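Local structure of cysteine synthase (Helicobacter pylori, 6AHI) at residues Thr92-Pro97 with Gln106-Leu111. The protein makes L-cysteine and acetate from O-acetyl-L-serine and hydrogen sulfide with the help of pyridoxal 5'-phosphate, and also has cystathionine beta-synthase activity. Numbering follows the deposited sequence.
Sequences TIFVVP and QIMRAL
The ring of Phe94 receives the sulfur of Met108 obliquely: SD is 4.5 Å from the ring centroid and 48° off the ring normal. The closest ring atom is CD2, 3.7 Å from Met108 SD, and Phe94 CB is almost as near to that sulfur, so the thioether sits by the root of the ring, on the CB-CG-CD2 side. This is a Met-aromatic contact, in which a polarisable sulfur meets the pi system and its neighbouring C-H groups. The Phe94 side chain also touches Leu81 of helix 76-85 and Ala113 in the loop before strand 114-118.

Strand 91-97, helix 102-110 and strand 114-118 make a beta-alpha-beta unit of the four-stranded parallel sheet in this pyridoxal-phosphate enzyme, and Met108 packs between the helix and the sheet, touching Val115 of the next strand as well. Phe94 and Val96, aromatic and beta-branched, suit an extended backbone under a helix. With CA atoms 8.2 Å apart at Phe94 and Met108, the long, flexible methionine side chain reaches from helix to strand across the buried interface. Its side chain lies about 7 Å from that of Asn76, which probably binds the cofactor.

Met108 reaches the strand because CG lies anti to its own carbonyl carbon (chi1 -83°) and the chain from CA through CB and CG to SD is an extended arm. The chain then bends at chi3, -104°, which turns the methyl along the strand to Val96, where Met108 CE is 4.1 Å from Val96 CG2. One long, unbranched side chain thus covers two strand residues whose CB atoms both face the helix.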
ATOM      1  N   THR A  92       3.508 -10.577 -20.293  1.00 49.48           N
ATOM      2  CA  THR A  92       2.145 -10.051 -20.238  1.00 48.79           C
ATOM      3  C   THR A  92       2.007  -8.859 -21.199  1.00 49.96           C
ATOM      4  O   THR A  92       2.927  -8.067 -21.348  1.00 48.86           O
ATOM      5  CB  THR A  92       1.768  -9.621 -18.815  1.00 46.57           C
ATOM      6  OG1 THR A  92       2.705  -8.628 -18.385  1.00 46.26           O
ATOM      7  CG2 THR A  92       1.768 -10.768 -17.830  1.00 44.80           C
ATOM      8  N   ILE A  93       0.826  -8.740 -21.823  1.00 50.62           N
ATOM      9  CA  ILE A  93       0.457  -7.587 -22.649  1.00 52.66           C
ATOM     10  C   ILE A  93      -0.903  -7.082 -22.155  1.00 51.64           C
ATOM     11  O   ILE A  93      -1.844  -7.858 -22.063  1.00 53.04           O
ATOM     12  CB  ILE A  93       0.422  -7.946 -24.160  1.00 55.31           C
ATOM     13  CG1 ILE A  93       1.733  -8.554 -24.652  1.00 57.26           C
ATOM     14  CG2 ILE A  93       0.055  -6.728 -24.980  1.00 56.25           C
ATOM     15  CD1 ILE A  93       1.597  -9.374 -25.914  1.00 61.36           C
ATOM     16  N   PHE A  94      -0.990  -5.796 -21.801  1.00 50.91           N
ATOM     17  CA  PHE A  94      -2.263  -5.220 -21.392  1.00 50.31           C
ATOM     18  C   PHE A  94      -2.688  -4.146 -22.402  1.00 54.11           C
ATOM     19  O   PHE A  94      -1.885  -3.329 -22.859  1.00 54.87           O
ATOM     20  CB  PHE A  94      -2.203  -4.733 -19.945  1.00 46.95           C
ATOM     21  CG  PHE A  94      -1.836  -5.850 -19.009  1.00 44.80           C
ATOM     22  CD1 PHE A  94      -2.630  -6.976 -18.903  1.00 45.91           C
ATOM     23  CD2 PHE A  94      -0.674  -5.805 -18.267  1.00 44.85           C
ATOM     24  CE1 PHE A  94      -2.292  -8.020 -18.057  1.00 43.65           C
ATOM     25  CE2 PHE A  94      -0.319  -6.861 -17.442  1.00 42.56           C
ATOM     26  CZ  PHE A  94      -1.117  -7.973 -17.354  1.00 42.76           C
ATOM     27  N   VAL A  95      -3.978  -4.198 -22.765  1.00 56.13           N
ATOM     28  CA  VAL A  95      -4.579  -3.217 -23.654  1.00 56.95           C
ATOM     29  C   VAL A  95      -5.467  -2.305 -22.808  1.00 55.87           C
ATOM     30  O   VAL A  95      -6.420  -2.758 -22.175  1.00 52.33           O
ATOM     31  CB  VAL A  95      -5.356  -3.878 -24.802  1.00 59.41           C
ATOM     32  CG1 VAL A  95      -5.739  -2.834 -25.841  1.00 61.91           C
ATOM     33  CG2 VAL A  95      -4.560  -5.009 -25.437  1.00 60.02           C
ATOM     34  N   VAL A  96      -5.082  -1.026 -22.772  1.00 58.41           N
ATOM     35  CA  VAL A  96      -5.645  -0.038 -21.872  1.00 57.50           C
ATOM     36  C   VAL A  96      -6.022   1.189 -22.692  1.00 59.78           C
ATOM     37  O   VAL A  96      -5.184   1.713 -23.422  1.00 60.11           O
ATOM     38  CB  VAL A  96      -4.634   0.337 -20.775  1.00 58.80           C
ATOM     39  CG1 VAL A  96      -5.190   1.411 -19.845  1.00 59.13           C
ATOM     40  CG2 VAL A  96      -4.206  -0.896 -19.978  1.00 57.06           C
ATOM     41  N   PRO A  97      -7.261   1.686 -22.570  1.00 59.42           N
ATOM     42  CA  PRO A  97      -7.668   2.907 -23.245  1.00 61.53           C
ATOM     43  C   PRO A  97      -6.745   4.032 -22.781  1.00 62.32           C
ATOM     44  O   PRO A  97      -6.593   4.200 -21.623  1.00 56.08           O
ATOM     45  CB  PRO A  97      -9.037   3.183 -22.622  1.00 60.13           C
ATOM     46  CG  PRO A  97      -9.545   1.824 -22.318  1.00 58.41           C
ATOM     47  CD  PRO A  97      -8.334   1.084 -21.802  1.00 56.37           C
ATOM     48  N   GLN A 106       1.626   2.922 -15.352  1.00 41.68           N
ATOM     49  CA  GLN A 106       3.027   3.042 -14.944  1.00 43.84           C
ATOM     50  C   GLN A 106       3.419   1.788 -14.124  1.00 40.68           C
ATOM     51  O   GLN A 106       4.493   1.235 -14.299  1.00 40.64           O
ATOM     52  CB  GLN A 106       3.229   4.274 -14.050  1.00 46.50           C
ATOM     53  CG  GLN A 106       4.021   5.437 -14.629  1.00 53.46           C
ATOM     54  CD  GLN A 106       4.700   6.195 -13.511  1.00 53.56           C
ATOM     55  OE1 GLN A 106       5.704   5.757 -12.945  1.00 57.51           O
ATOM     56  NE2 GLN A 106       4.142   7.342 -13.161  1.00 55.98           N
ATOM     57  N   ILE A 107       2.517   1.348 -13.245  1.00 36.75           N
ATOM     58  CA  ILE A 107       2.784   0.245 -12.346  1.00 35.73           C
ATOM     59  C   ILE A 107       2.831  -1.052 -13.160  1.00 35.39           C
ATOM     60  O   ILE A 107       3.734  -1.842 -12.992  1.00 33.80           O
ATOM     61  CB  ILE A 107       1.757   0.201 -11.200  1.00 33.79           C
ATOM     62  CG1 ILE A 107       1.917   1.401 -10.277  1.00 35.61           C
ATOM     63  CG2 ILE A 107       1.877  -1.096 -10.445  1.00 32.02           C
ATOM     64  CD1 ILE A 107       0.810   1.572  -9.320  1.00 35.55           C
ATOM     65  N   MET A 108       1.894  -1.219 -14.100  1.00 35.76           N
ATOM     66  CA  MET A 108       1.915  -2.377 -14.991  1.00 37.44           C
ATOM     67  C   MET A 108       3.268  -2.505 -15.708  1.00 39.34           C
ATOM     68  O   MET A 108       3.839  -3.601 -15.800  1.00 39.88           O
ATOM     69  CB  MET A 108       0.799  -2.291 -16.042  1.00 39.95           C
ATOM     70  CG  MET A 108      -0.513  -2.780 -15.535  1.00 39.15           C
ATOM     71  SD  MET A 108      -1.815  -2.596 -16.809  1.00 44.90           S
ATOM     72  CE  MET A 108      -2.665  -1.167 -16.142  1.00 42.74           C
ATOM     73  N   ARG A 109       3.737  -1.391 -16.232  1.00 41.03           N
ATOM     74  CA  ARG A 109       5.001  -1.382 -17.000  1.00 42.93           C
ATOM     75  C   ARG A 109       6.141  -1.662 -16.021  1.00 40.11           C
ATOM     76  O   ARG A 109       7.000  -2.454 -16.354  1.00 39.64           O
ATOM     77  CB  ARG A 109       5.158  -0.030 -17.691  1.00 46.18           C
ATOM     78  CG  ARG A 109       4.346   0.096 -18.970  1.00 51.62           C
ATOM     79  CD  ARG A 109       4.816   1.239 -19.836  1.00 57.14           C
ATOM     80  NE  ARG A 109       4.131   2.468 -19.509  1.00 62.31           N
ATOM     81  CZ  ARG A 109       3.228   3.051 -20.282  1.00 63.96           C
ATOM     82  NH2 ARG A 109       2.633   4.154 -19.874  1.00 66.35           N
ATOM     83  N   ALA A 110       6.099  -1.011 -14.861  1.00 37.52           N
ATOM     84  CA  ALA A 110       7.130  -1.224 -13.808  1.00 36.57           C
ATOM     85  C   ALA A 110       7.298  -2.724 -13.524  1.00 35.57           C
ATOM     86  O   ALA A 110       8.444  -3.174 -13.351  1.00 36.67           O
ATOM     87  CB  ALA A 110       6.822  -0.432 -12.565  1.00 34.27           C
ATOM     88  N   LEU A 111       6.197  -3.487 -13.562  1.00 34.99           N
ATOM     89  CA  LEU A 111       6.190  -4.930 -13.252  1.00 34.85           C
ATOM     90  C   LEU A 111       6.566  -5.808 -14.455  1.00 37.04           C
ATOM     91  O   LEU A 111       6.473  -7.044 -14.368  1.00 38.10           O
ATOM     92  CB  LEU A 111       4.812  -5.329 -12.725  1.00 33.57           C
ATOM     93  CG  LEU A 111       4.433  -4.732 -11.378  1.00 31.67           C
ATOM     94  CD1 LEU A 111       2.950  -4.871 -11.116  1.00 30.92           C
ATOM     95  CD2 LEU A 111       5.246  -5.365 -10.241  1.00 30.94           C
TER